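Local structure of probable oxidoreductase (Mycobacterium abscessus, 4EYE) at residues P127-L132 with E296-L301; V138-N143 with E307-P312; I177-G182 with E302-E307. The protein probably acts as an oxidoreductase of the medium-chain dehydrogenase/reductase superfamily, in its quinone oxidoreductase-like branch. All coordinates share one frame; numbering follows the deposited sequence.

In the fold
All three contacts gather where the GroES-like catalytic domain meets the Rossmann domain, around helix 293-306 and the chain that leaves it. Interactions 1 and 3 both use that helix: its earlier part faces the proline-rich loop 127-132, and its last turns face helix 171-182. Interaction 2 takes the loop that follows, 307-312, and seats it on helix 134-140. It lies deepest, about 9 Å from the centre of the chain, and is wholly apolar. The other two lie about 15 Å out, where each combines buried residues with one exposed one. There the chemistry becomes mixed: an amide meets a carbonyl in interaction 1, and intervening waters accompany leucine packing in interaction 3.

Interaction 1 of 3, residues P127-L132 with E296-L301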
ATOM      1  N   PRO A 127       2.435  12.248 -11.161  1.00 19.90           N
ATOM      2  CA  PRO A 127       2.399  11.740 -12.509  1.00 19.91           C
ATOM      3  C   PRO A 127       2.534  10.218 -12.579  1.00 19.58           C
ATOM      4  O   PRO A 127       3.442   9.632 -12.000  1.00 19.36           O
ATOM      5  CB  PRO A 127       3.587  12.451 -13.216  1.00 20.50           C
ATOM      6  CG  PRO A 127       4.522  12.827 -12.104  1.00 20.66           C
ATOM      7  CD  PRO A 127       3.666  13.012 -10.861  1.00 20.26           C
ATOM      8  N   THR A 128       1.617   9.587 -13.329  1.00 19.46           N
ATOM      9  CA  THR A 128       1.600   8.143 -13.473  1.00 19.34           C
ATOM     10  C   THR A 128       2.776   7.661 -14.344  1.00 19.58           C
ATOM     11  O   THR A 128       2.931   8.133 -15.452  1.00 19.65           O
ATOM     12  CB  THR A 128       0.292   7.681 -14.169  1.00 19.35           C
ATOM     13  OG1 THR A 128      -0.833   8.046 -13.348  1.00 19.21           O
ATOM     14  CG2 THR A 128       0.361   6.137 -14.440  1.00 19.22           C
ATOM     15  N   PRO A 129       3.586   6.686 -13.860  1.00 19.69           N
ATOM     16  CA  PRO A 129       4.713   6.231 -14.703  1.00 20.11           C
ATOM     17  C   PRO A 129       4.209   5.700 -16.043  1.00 20.52           C
ATOM     18  O   PRO A 129       3.203   4.962 -16.087  1.00 20.35           O
ATOM     19  CB  PRO A 129       5.338   5.134 -13.870  1.00 19.99           C
ATOM     20  CG  PRO A 129       5.046   5.538 -12.451  1.00 19.52           C
ATOM     21  CD  PRO A 129       3.692   6.158 -12.485  1.00 19.40           C
ATOM     22  N   PRO A 130       4.849   6.120 -17.135  1.00 21.13           N
ATOM     23  CA  PRO A 130       4.275   5.723 -18.443  1.00 21.46           C
ATOM     24  C   PRO A 130       4.292   4.227 -18.696  1.00 21.27           C
ATOM     25  O   PRO A 130       3.519   3.771 -19.535  1.00 21.74           O
ATOM     26  CB  PRO A 130       5.140   6.456 -19.468  1.00 22.12           C
ATOM     27  CG  PRO A 130       6.388   6.837 -18.767  1.00 22.26           C
ATOM     28  CD  PRO A 130       6.022   6.994 -17.287  1.00 21.65           C
ATOM     29  N   GLN A 131       5.110   3.469 -17.991  1.00 20.84           N
ATOM     30  CA  GLN A 131       5.163   2.025 -18.214  1.00 20.94           C
ATOM     31  C   GLN A 131       3.944   1.282 -17.612  1.00 20.16           C
ATOM     32  O   GLN A 131       3.721   0.102 -17.930  1.00 20.35           O
ATOM     33  CB  GLN A 131       6.448   1.433 -17.610  1.00 21.36           C
ATOM     34  CG  GLN A 131       7.738   1.959 -18.253  1.00 22.26           C
ATOM     35  CD  GLN A 131       8.384   3.107 -17.481  1.00 22.08           C
ATOM     36  OE1 GLN A 131       7.742   3.816 -16.728  1.00 21.86           O
ATOM     37  NE2 GLN A 131       9.666   3.293 -17.705  1.00 22.78           N
ATOM     38  N   LEU A 132       3.169   1.950 -16.743  1.00 19.26           N
ATOM     39  CA  LEU A 132       2.132   1.286 -15.964  1.00 18.60           C
ATOM     40  C   LEU A 132       0.751   1.570 -16.500  1.00 18.51           C
ATOM     41  O   LEU A 132       0.432   2.700 -16.956  1.00 18.48           O
ATOM     42  CB  LEU A 132       2.217   1.712 -14.461  1.00 18.14           C
ATOM     43  CG  LEU A 132       3.540   1.437 -13.731  1.00 17.99           C
ATOM     44  CD1 LEU A 132       3.381   1.837 -12.258  1.00 17.66           C
ATOM     45  CD2 LEU A 132       4.006  -0.010 -13.878  1.00 17.96           C
ATOM     46  N   GLU A 296      11.015  12.604  -3.897  1.00 22.15           N
ATOM     47  CA  GLU A 296      12.067  11.586  -3.858  1.00 21.56           C
ATOM     48  C   GLU A 296      11.516  10.172  -3.908  1.00 19.61           C
ATOM     49  O   GLU A 296      12.095   9.332  -4.546  1.00 19.11           O
ATOM     50  CB  GLU A 296      12.932  11.718  -2.592  1.00 22.54           C
ATOM     51  CG  GLU A 296      14.216  10.933  -2.724  1.00 23.92           C
ATOM     52  CD  GLU A 296      15.129  10.942  -1.483  1.00 25.05           C
ATOM     53  OE1 GLU A 296      15.672   9.833  -1.181  1.00 27.33           O
ATOM     54  OE2 GLU A 296      15.343  12.023  -0.908  1.00 24.78           O
ATOM     55  N   THR A 297      10.423   9.892  -3.206  1.00 18.14           N
ATOM     56  CA  THR A 297       9.843   8.560  -3.257  1.00 17.42           C
ATOM     57  C   THR A 297       9.268   8.279  -4.670  1.00 16.92           C
ATOM     58  O   THR A 297       9.442   7.202  -5.199  1.00 16.50           O
ATOM     59  CB  THR A 297       8.753   8.302  -2.201  1.00 17.24           C
ATOM     60  OG1 THR A 297       7.693   9.247  -2.375  1.00 17.46           O
ATOM     61  CG2 THR A 297       9.334   8.434  -0.794  1.00 17.30           C
ATOM     62  N   GLN A 298       8.631   9.270  -5.275  1.00 16.66           N
ATOM     63  CA  GLN A 298       8.097   9.113  -6.644  1.00 16.66           C
ATOM     64  C   GLN A 298       9.234   8.886  -7.673  1.00 16.72           C
ATOM     65  O   GLN A 298       9.133   8.001  -8.509  1.00 16.59           O
ATOM     66  CB  GLN A 298       7.289  10.348  -7.063  1.00 16.90           C
ATOM     67  CG  GLN A 298       6.645  10.239  -8.432  1.00 17.11           C
ATOM     68  CD  GLN A 298       5.496   9.246  -8.499  1.00 17.09           C
ATOM     69  OE1 GLN A 298       5.081   8.674  -7.503  1.00 17.02           O
ATOM     70  NE2 GLN A 298       4.929   9.079  -9.700  1.00 17.48           N
ATOM     71  N   ALA A 299      10.304   9.658  -7.561  1.00 16.75           N
ATOM     72  CA  ALA A 299      11.470   9.500  -8.432  1.00 17.03           C
ATOM     73  C   ALA A 299      12.092   8.089  -8.289  1.00 16.91           C
ATOM     74  O   ALA A 299      12.397   7.441  -9.282  1.00 17.17           O
ATOM     75  CB  ALA A 299      12.499  10.619  -8.216  1.00 17.20           C
ATOM     76  N   GLY A 300      12.239   7.621  -7.046  1.00 16.64           N
ATOM     77  CA  GLY A 300      12.759   6.286  -6.759  1.00 16.51           C
ATOM     78  C   GLY A 300      11.890   5.201  -7.356  1.00 16.42           C
ATOM     79  O   GLY A 300      12.389   4.226  -7.971  1.00 16.59           O
ATOM     80  N   LEU A 301      10.585   5.372  -7.232  1.00 16.22           N
ATOM     81  CA  LEU A 301       9.637   4.373  -7.765  1.00 16.15           C
ATOM     82  C   LEU A 301       9.582   4.397  -9.296  1.00 16.63           C
ATOM     83  O   LEU A 301       9.501   3.334  -9.925  1.00 16.68           O
ATOM     84  CB  LEU A 301       8.244   4.528  -7.156  1.00 15.68           C
ATOM     85  CG  LEU A 301       8.146   4.160  -5.680  1.00 15.40           C
ATOM     86  CD1 LEU A 301       6.758   4.613  -5.175  1.00 15.15           C
ATOM     87  CD2 LEU A 301       8.428   2.662  -5.372  1.00 15.27           C
TER
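Pro-127 meets Gln-298 through its backbone carbonyl and its ring atom CD, just where strand 125-127 gives way to a loop. The carbonyl O of Pro-127 lies 2.8 Å from Gln-298 NE2, but the angle is too poor for a hydrogen bond, and the pair is better read as a close polar approach. The ring adds a looser touch, with Pro-127 CD 4.3 Å from the same NE2. Gln-298 gets there by sending CG away from its own backbone N (chi1 -177°) and then bending at chi2 (70°), which swings the amide off helix 293-306 toward the loop. At Thr-128 the side chain turns from the helix, and the backbone pairs with Arg-104 in strand 104-108, keeping the loop tied to the catalytic-domain sheet. Pro-129 points back at the helix, and its CD comes within 4.2 Å of Gln-298 NE2, so two proline rings flank one amide nitrogen. From Pro-129 to Leu-132 the chain makes a type I beta turn, closed by Leu-132 N bonding to Pro-129 O at 3.1 Å. Within the turn's second half, Gln-131 and Leu-132 pack on Val-305, further along the same helix. Across this contact, then, a single glutamine does nearly all the work. Its OE1 has a weak hydrogen bond to His-145 of helix 143-154, while its nitrogen end lies against carbonyl and proline ring. Between 127-132 and 296-301 the contact thus consists of a close but poorly angled N...O approach and proline carbons, without a well-formed directional bond.

Interaction 2 of 3, residues V138-N143 with E307-P312; sequences VALIAN and EGMRPP
Ala-139 and Leu-140, on helix 134-140, receive Pro-311 and Met-309 from the chain that carries this medium-chain dehydrogenase/reductase fold back from its Rossmann domain to strand 313-318 of the catalytic domain. Pro-311 is the hub. Its ring points at the helix and offers a different carbon to each neighbour: CB meets Ala-139 CB at 3.8 Å, and CG meets Leu-140 CD2, also at 3.8 Å. The Leu-140 side chain does not set off straight at the proline. With CG on the side of its own backbone N (chi1 -75°) it runs across the contact, so that leucine and proline cross obliquely and one branch does the touching. That branch, CD2, has a second partner in Met-309 CE, at 4.2 Å. Met-309 is extended as far as SD and turns only at its last torsion (chi3 71°), which brings the terminal methyl to the leucine. The other branch, CD1, looks toward Pro-129 and Leu-132, so Leu-140 joins two loops of the same domain boundary. Tyr-144 of helix 143-154 packs on both Met-309 and Pro-311. Leading into this loop, Gly-308, the first residue to leave helical backbone angles after helix 293-306, makes a Schellman motif, its positive phi (130°) releasing the chain toward Met-309. Arg-310 points the other way and folds back on the backbone, where NH1 also bonds to Val-305 O. Its bond to the adjacent residue, Arg-310 NH1 to Met-309 O, is 2.9 Å long; the acceptor lies in the guanidinium plane, while the donor stands above the carbonyl plane.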
ATOM      1  N   VAL A 138      -2.236   2.815  -9.507  1.00 15.79           N
ATOM      2  CA  VAL A 138      -2.904   3.021  -8.173  1.00 15.74           C
ATOM      3  C   VAL A 138      -2.252   2.156  -7.119  1.00 15.75           C
ATOM      4  O   VAL A 138      -2.123   2.559  -5.924  1.00 15.72           O
ATOM      5  CB  VAL A 138      -4.468   2.911  -8.218  1.00 15.82           C
ATOM      6  CG1 VAL A 138      -4.912   1.433  -8.183  1.00 15.81           C
ATOM      7  CG2 VAL A 138      -5.107   3.739  -7.072  1.00 15.89           C
ATOM      8  N   ALA A 139      -1.776   0.978  -7.527  1.00 15.88           N
ATOM      9  CA  ALA A 139      -1.182   0.056  -6.606  1.00 15.96           C
ATOM     10  C   ALA A 139       0.083   0.631  -5.936  1.00 16.09           C
ATOM     11  O   ALA A 139       0.359   0.317  -4.792  1.00 16.04           O
ATOM     12  CB  ALA A 139      -0.853  -1.269  -7.292  1.00 15.99           C
ATOM     13  N   LEU A 140       0.817   1.466  -6.666  1.00 16.39           N
ATOM     14  CA  LEU A 140       1.968   2.187  -6.145  1.00 16.69           C
ATOM     15  C   LEU A 140       1.634   3.091  -4.967  1.00 16.93           C
ATOM     16  O   LEU A 140       2.466   3.313  -4.101  1.00 17.20           O
ATOM     17  CB  LEU A 140       2.611   3.097  -7.205  1.00 16.81           C
ATOM     18  CG  LEU A 140       3.455   2.555  -8.335  1.00 17.08           C
ATOM     19  CD1 LEU A 140       3.987   3.701  -9.226  1.00 17.34           C
ATOM     20  CD2 LEU A 140       4.608   1.656  -7.846  1.00 17.09           C
ATOM     21  N   ILE A 141       0.421   3.629  -4.901  1.00 17.27           N
ATOM     22  CA  ILE A 141       0.185   4.820  -4.083  1.00 17.47           C
ATOM     23  C   ILE A 141       0.430   4.710  -2.580  1.00 17.71           C
ATOM     24  O   ILE A 141       1.323   5.371  -2.068  1.00 18.34           O
ATOM     25  CB  ILE A 141      -1.181   5.468  -4.362  1.00 17.55           C
ATOM     26  CG1 ILE A 141      -1.254   5.926  -5.804  1.00 17.59           C
ATOM     27  CG2 ILE A 141      -1.407   6.653  -3.428  1.00 17.59           C
ATOM     28  CD1 ILE A 141      -2.629   6.389  -6.254  1.00 17.71           C
ATOM     29  N   ALA A 142      -0.360   3.929  -1.860  1.00 17.68           N
ATOM     30  CA  ALA A 142      -0.110   3.730  -0.420  1.00 17.55           C
ATOM     31  C   ALA A 142       1.036   2.752  -0.218  1.00 17.19           C
ATOM     32  O   ALA A 142       2.027   3.102   0.475  1.00 17.13           O
ATOM     33  CB  ALA A 142      -1.349   3.267   0.334  1.00 17.68           C
ATOM     34  N   ASN A 143       0.955   1.579  -0.836  1.00 16.58           N
ATOM     35  CA  ASN A 143       1.881   0.528  -0.468  1.00 16.30           C
ATOM     36  C   ASN A 143       3.363   0.732  -0.866  1.00 16.02           C
ATOM     37  O   ASN A 143       4.271   0.433  -0.072  1.00 15.93           O
ATOM     38  CB  ASN A 143       1.402  -0.866  -0.926  1.00 16.35           C
ATOM     39  CG  ASN A 143       0.028  -1.256  -0.338  1.00 16.58           C
ATOM     40  OD1 ASN A 143      -0.401  -0.680   0.646  1.00 16.71           O
ATOM     41  ND2 ASN A 143      -0.665  -2.235  -0.973  1.00 16.58           N
ATOM     42  N   GLU A 307      13.091   0.125 -14.555  1.00 19.19           N
ATOM     43  CA  GLU A 307      13.965  -1.020 -14.529  1.00 19.65           C
ATOM     44  C   GLU A 307      13.213  -2.353 -14.594  1.00 19.58           C
ATOM     45  O   GLU A 307      13.832  -3.414 -14.808  1.00 20.20           O
ATOM     46  CB  GLU A 307      14.873  -0.960 -13.284  1.00 19.78           C
ATOM     47  CG  GLU A 307      15.843   0.199 -13.357  1.00 20.22           C
ATOM     48  CD  GLU A 307      16.629   0.389 -12.061  1.00 20.47           C
ATOM     49  OE1 GLU A 307      16.365  -0.330 -11.069  1.00 21.28           O
ATOM     50  OE2 GLU A 307      17.564   1.224 -12.060  1.00 20.71           O
ATOM     51  N   GLY A 308      11.891  -2.290 -14.482  1.00 19.10           N
ATOM     52  CA  GLY A 308      11.015  -3.441 -14.782  1.00 19.08           C
ATOM     53  C   GLY A 308       9.986  -3.776 -13.713  1.00 18.41           C
ATOM     54  O   GLY A 308       9.198  -4.691 -13.899  1.00 18.72           O
ATOM     55  N   MET A 309       9.982  -3.067 -12.589  1.00 17.65           N
ATOM     56  CA  MET A 309       9.036  -3.425 -11.533  1.00 17.06           C
ATOM     57  C   MET A 309       7.587  -3.206 -11.989  1.00 16.79           C
ATOM     58  O   MET A 309       7.226  -2.138 -12.465  1.00 16.72           O
ATOM     59  CB  MET A 309       9.318  -2.621 -10.243  1.00 16.60           C
ATOM     60  CG  MET A 309       8.534  -3.081  -9.030  1.00 16.22           C
ATOM     61  SD  MET A 309       8.948  -2.133  -7.549  1.00 15.91           S
ATOM     62  CE  MET A 309       8.203  -0.531  -7.890  1.00 15.59           C
ATOM     63  N   ARG A 310       6.756  -4.207 -11.797  1.00 16.64           N
ATOM     64  CA  ARG A 310       5.352  -4.098 -12.113  1.00 16.59           C
ATOM     65  C   ARG A 310       4.539  -4.572 -10.898  1.00 16.25           C
ATOM     66  O   ARG A 310       4.545  -5.769 -10.572  1.00 16.64           O
ATOM     67  CB  ARG A 310       4.995  -4.968 -13.354  1.00 17.01           C
ATOM     68  CG  ARG A 310       5.655  -4.557 -14.645  1.00 17.39           C
ATOM     69  CD  ARG A 310       5.172  -3.191 -15.140  1.00 17.31           C
ATOM     70  NE  ARG A 310       5.848  -2.835 -16.370  1.00 17.73           N
ATOM     71  CZ  ARG A 310       7.023  -2.217 -16.448  1.00 17.85           C
ATOM     72  NH1 ARG A 310       7.693  -1.849 -15.344  1.00 17.46           N
ATOM     73  NH2 ARG A 310       7.566  -1.979 -17.648  1.00 18.30           N
ATOM     74  N   PRO A 311       3.903  -3.663 -10.196  1.00 15.83           N
ATOM     75  CA  PRO A 311       3.034  -4.063  -9.089  1.00 15.62           C
ATOM     76  C   PRO A 311       1.976  -5.069  -9.497  1.00 15.85           C
ATOM     77  O   PRO A 311       1.192  -4.797 -10.427  1.00 16.10           O
ATOM     78  CB  PRO A 311       2.367  -2.740  -8.673  1.00 15.36           C
ATOM     79  CG  PRO A 311       3.330  -1.684  -9.090  1.00 15.33           C
ATOM     80  CD  PRO A 311       3.912  -2.191 -10.387  1.00 15.68           C
ATOM     81  N   PRO A 312       1.946  -6.241  -8.838  1.00 15.94           N
ATOM     82  CA  PRO A 312       0.884  -7.234  -9.142  1.00 16.19           C
ATOM     83  C   PRO A 312      -0.507  -6.772  -8.729  1.00 16.09           C
ATOM     84  O   PRO A 312      -0.699  -6.319  -7.608  1.00 16.00           O
ATOM     85  CB  PRO A 312       1.295  -8.487  -8.360  1.00 16.31           C
ATOM     86  CG  PRO A 312       2.676  -8.237  -7.859  1.00 16.23           C
ATOM     87  CD  PRO A 312       2.945  -6.745  -7.886  1.00 15.90           C
TER

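Interaction 3 of 3, residues I177-G182 with E302-E307; sequences IQIAKG and EKLVAE
Gly-182, at the end of helix 171-182, and Leu-304, in the last turns of helix 293-306, have the closest CA atoms of the two segments, 6.3 Å apart. Helix 171-182 is the first helix of the Rossmann fold after strand 162-165. The Gly-182 backbone faces the other helix directly, with no side chain between. Leu-304 uses that bare surface. Its CD2 lies on the end peptide of the helix, 3.7 Å from Gly-182 O and almost as near to the carbonyl carbon. The other methyl, CD1, reaches back along helix 171-182 to Ile-179 CG2, at 4.1 Å. Leu-304 carries CG beside its backbone N (chi1 -63°), which lets its two methyls fork over residues one turn apart. The two side chains cross at about a right angle, so they touch branch to branch rather than along their lengths. Tyr-144, Met-147 and Tyr-151 of helix 143-154 pack on Ile-179 as well.

Toward the solvent edge, Glu-307 joins in through water. Two waters lie between Gly-182 O and Glu-307 OE1, within hydrogen-bonding distance of both, though each has more acceptors near it than protons to give. One sits closer to the carboxylate (2.6 Å from Glu-307 OE1), the other closer to the carbonyl (2.6 Å from Gly-182 O). The second carboxylate oxygen is engaged within its own segment: Lys-303 NZ forms a 2.8 Å salt bridge with Glu-307 OE2, on the syn side and 23° out of the carboxylate plane. Four residues apart, the two charges come round to the same side of the chain. Gly-182 O and Glu-307 OE1 are both acceptors, so the waters between them probably ease their closeness, while Leu-304 and Ile-179 pack on the buried side.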
ATOM      1  N   ILE A 177       8.546  -6.866  -0.928  1.00 16.72           N
ATOM      2  CA  ILE A 177       9.338  -7.789  -1.723  1.00 17.02           C
ATOM      3  C   ILE A 177       9.923  -7.104  -2.969  1.00 17.29           C
ATOM      4  O   ILE A 177      11.132  -7.201  -3.225  1.00 17.47           O
ATOM      5  CB  ILE A 177       8.521  -9.020  -2.213  1.00 17.11           C
ATOM      6  CG1 ILE A 177       8.048  -9.854  -1.013  1.00 17.09           C
ATOM      7  CG2 ILE A 177       9.382  -9.951  -3.106  1.00 17.43           C
ATOM      8  CD1 ILE A 177       7.053 -10.927  -1.394  1.00 17.22           C
ATOM      9  N   GLN A 178       9.066  -6.475  -3.773  1.00 17.35           N
ATOM     10  CA  GLN A 178       9.505  -6.020  -5.082  1.00 17.71           C
ATOM     11  C   GLN A 178      10.487  -4.867  -4.920  1.00 17.95           C
ATOM     12  O   GLN A 178      11.492  -4.803  -5.633  1.00 18.83           O
ATOM     13  CB  GLN A 178       8.322  -5.558  -5.936  1.00 17.61           C
ATOM     14  CG  GLN A 178       7.379  -6.660  -6.369  1.00 17.70           C
ATOM     15  CD  GLN A 178       6.476  -6.174  -7.471  1.00 17.66           C
ATOM     16  OE1 GLN A 178       5.752  -5.163  -7.304  1.00 17.44           O
ATOM     17  NE2 GLN A 178       6.538  -6.818  -8.607  1.00 17.78           N
ATOM     18  N   ILE A 179      10.237  -3.983  -3.973  1.00 17.80           N
ATOM     19  CA  ILE A 179      11.155  -2.895  -3.744  1.00 18.02           C
ATOM     20  C   ILE A 179      12.527  -3.368  -3.192  1.00 18.41           C
ATOM     21  O   ILE A 179      13.564  -2.844  -3.588  1.00 18.43           O
ATOM     22  CB  ILE A 179      10.573  -1.795  -2.863  1.00 17.76           C
ATOM     23  CG1 ILE A 179       9.360  -1.157  -3.576  1.00 17.62           C
ATOM     24  CG2 ILE A 179      11.670  -0.745  -2.541  1.00 17.83           C
ATOM     25  CD1 ILE A 179       8.535  -0.185  -2.769  1.00 17.39           C
ATOM     26  N   ALA A 180      12.512  -4.301  -2.259  1.00 18.67           N
ATOM     27  CA  ALA A 180      13.758  -4.855  -1.706  1.00 19.20           C
ATOM     28  C   ALA A 180      14.587  -5.513  -2.833  1.00 19.99           C
ATOM     29  O   ALA A 180      15.803  -5.282  -2.942  1.00 20.17           O
ATOM     30  CB  ALA A 180      13.450  -5.870  -0.603  1.00 19.03           C
ATOM     31  N   LYS A 181      13.926  -6.282  -3.688  1.00 20.61           N
ATOM     32  CA  LYS A 181      14.615  -6.944  -4.818  1.00 21.58           C
ATOM     33  C   LYS A 181      15.145  -5.874  -5.752  1.00 21.86           C
ATOM     34  O   LYS A 181      16.290  -5.929  -6.188  1.00 22.02           O
ATOM     35  CB  LYS A 181      13.689  -7.903  -5.569  1.00 21.93           C
ATOM     36  CG  LYS A 181      13.309  -9.158  -4.819  1.00 22.29           C
ATOM     37  CD  LYS A 181      14.499  -9.970  -4.317  1.00 23.07           C
ATOM     38  CE  LYS A 181      15.359 -10.573  -5.424  1.00 23.93           C
ATOM     39  NZ  LYS A 181      16.669 -11.002  -4.821  1.00 24.89           N
ATOM     40  N   GLY A 182      14.321  -4.853  -5.979  1.00 21.70           N
ATOM     41  CA  GLY A 182      14.716  -3.719  -6.788  1.00 21.92           C
ATOM     42  C   GLY A 182      15.946  -3.005  -6.255  1.00 22.35           C
ATOM     43  O   GLY A 182      16.727  -2.485  -7.032  1.00 22.64           O
ATOM     44  N   GLU A 302       9.632   5.582  -9.872  1.00 17.15           N
ATOM     45  CA  GLU A 302       9.695   5.731 -11.326  1.00 18.06           C
ATOM     46  C   GLU A 302      10.932   4.987 -11.922  1.00 18.53           C
ATOM     47  O   GLU A 302      10.832   4.406 -12.972  1.00 18.83           O
ATOM     48  CB  GLU A 302       9.764   7.212 -11.738  1.00 18.54           C
ATOM     49  CG  GLU A 302       8.460   7.973 -11.526  1.00 18.75           C
ATOM     50  CD  GLU A 302       8.577   9.489 -11.709  1.00 19.47           C
ATOM     51  OE1 GLU A 302       9.679  10.074 -11.675  1.00 20.31           O
ATOM     52  OE2 GLU A 302       7.517  10.118 -11.888  1.00 20.26           O
ATOM     53  N   LYS A 303      12.064   5.034 -11.207  1.00 18.69           N
ATOM     54  CA  LYS A 303      13.274   4.347 -11.597  1.00 19.28           C
ATOM     55  C   LYS A 303      13.114   2.830 -11.492  1.00 18.65           C
ATOM     56  O   LYS A 303      13.450   2.097 -12.443  1.00 18.87           O
ATOM     57  CB  LYS A 303      14.453   4.824 -10.744  1.00 20.22           C
ATOM     58  CG  LYS A 303      15.736   3.972 -10.829  1.00 21.51           C
ATOM     59  CD  LYS A 303      16.847   4.546  -9.942  1.00 22.89           C
ATOM     60  CE  LYS A 303      17.722   3.470  -9.273  1.00 24.03           C
ATOM     61  NZ  LYS A 303      18.757   2.935 -10.189  1.00 25.90           N
ATOM     62  N   LEU A 304      12.567   2.360 -10.371  1.00 17.86           N
ATOM     63  CA  LEU A 304      12.273   0.927 -10.206  1.00 17.56           C
ATOM     64  C   LEU A 304      11.330   0.405 -11.285  1.00 17.56           C
ATOM     65  O   LEU A 304      11.576  -0.670 -11.809  1.00 17.89           O
ATOM     66  CB  LEU A 304      11.777   0.598  -8.786  1.00 17.13           C
ATOM     67  CG  LEU A 304      12.805   0.879  -7.676  1.00 17.08           C
ATOM     68  CD1 LEU A 304      12.228   0.813  -6.268  1.00 16.72           C
ATOM     69  CD2 LEU A 304      13.983  -0.072  -7.784  1.00 17.43           C
ATOM     70  N   VAL A 305      10.295   1.169 -11.634  1.00 17.32           N
ATOM     71  CA  VAL A 305       9.364   0.814 -12.709  1.00 17.37           C
ATOM     72  C   VAL A 305      10.055   0.810 -14.089  1.00 18.02           C
ATOM     73  O   VAL A 305       9.865  -0.125 -14.869  1.00 18.19           O
ATOM     74  CB  VAL A 305       8.123   1.752 -12.732  1.00 17.18           C
ATOM     75  CG1 VAL A 305       7.290   1.535 -14.014  1.00 17.39           C
ATOM     76  CG2 VAL A 305       7.259   1.548 -11.463  1.00 16.63           C
ATOM     77  N   ALA A 306      10.899   1.831 -14.364  1.00 18.26           N
ATOM     78  CA  ALA A 306      11.709   1.842 -15.582  1.00 18.89           C
ATOM     79  C   ALA A 306      12.561   0.591 -15.681  1.00 19.27           C
ATOM     80  O   ALA A 306      12.711   0.047 -16.758  1.00 19.91           O
ATOM     81  CB  ALA A 306      12.596   3.097 -15.651  1.00 19.00           C
ATOM     82  N   GLU A 307      13.091   0.125 -14.555  1.00 19.19           N
ATOM     83  CA  GLU A 307      13.965  -1.020 -14.529  1.00 19.65           C
ATOM     84  C   GLU A 307      13.213  -2.353 -14.594  1.00 19.58           C
ATOM     85  O   GLU A 307      13.832  -3.414 -14.808  1.00 20.20           O
ATOM     86  CB  GLU A 307      14.873  -0.960 -13.284  1.00 19.78           C
ATOM     87  CG  GLU A 307      15.843   0.199 -13.357  1.00 20.22           C
ATOM     88  CD  GLU A 307      16.629   0.389 -12.061  1.00 20.47           C
ATOM     89  OE1 GLU A 307      16.365  -0.330 -11.069  1.00 21.28           O
ATOM     90  OE2 GLU A 307      17.564   1.224 -12.060  1.00 20.71           O
TER
HETATM   91  O   HOH W   1      15.585  -2.647 -10.102  1.00 32.14           O
HETATM   92  O   HOH W   2      17.673  -0.447  -8.424  1.00 39.90           O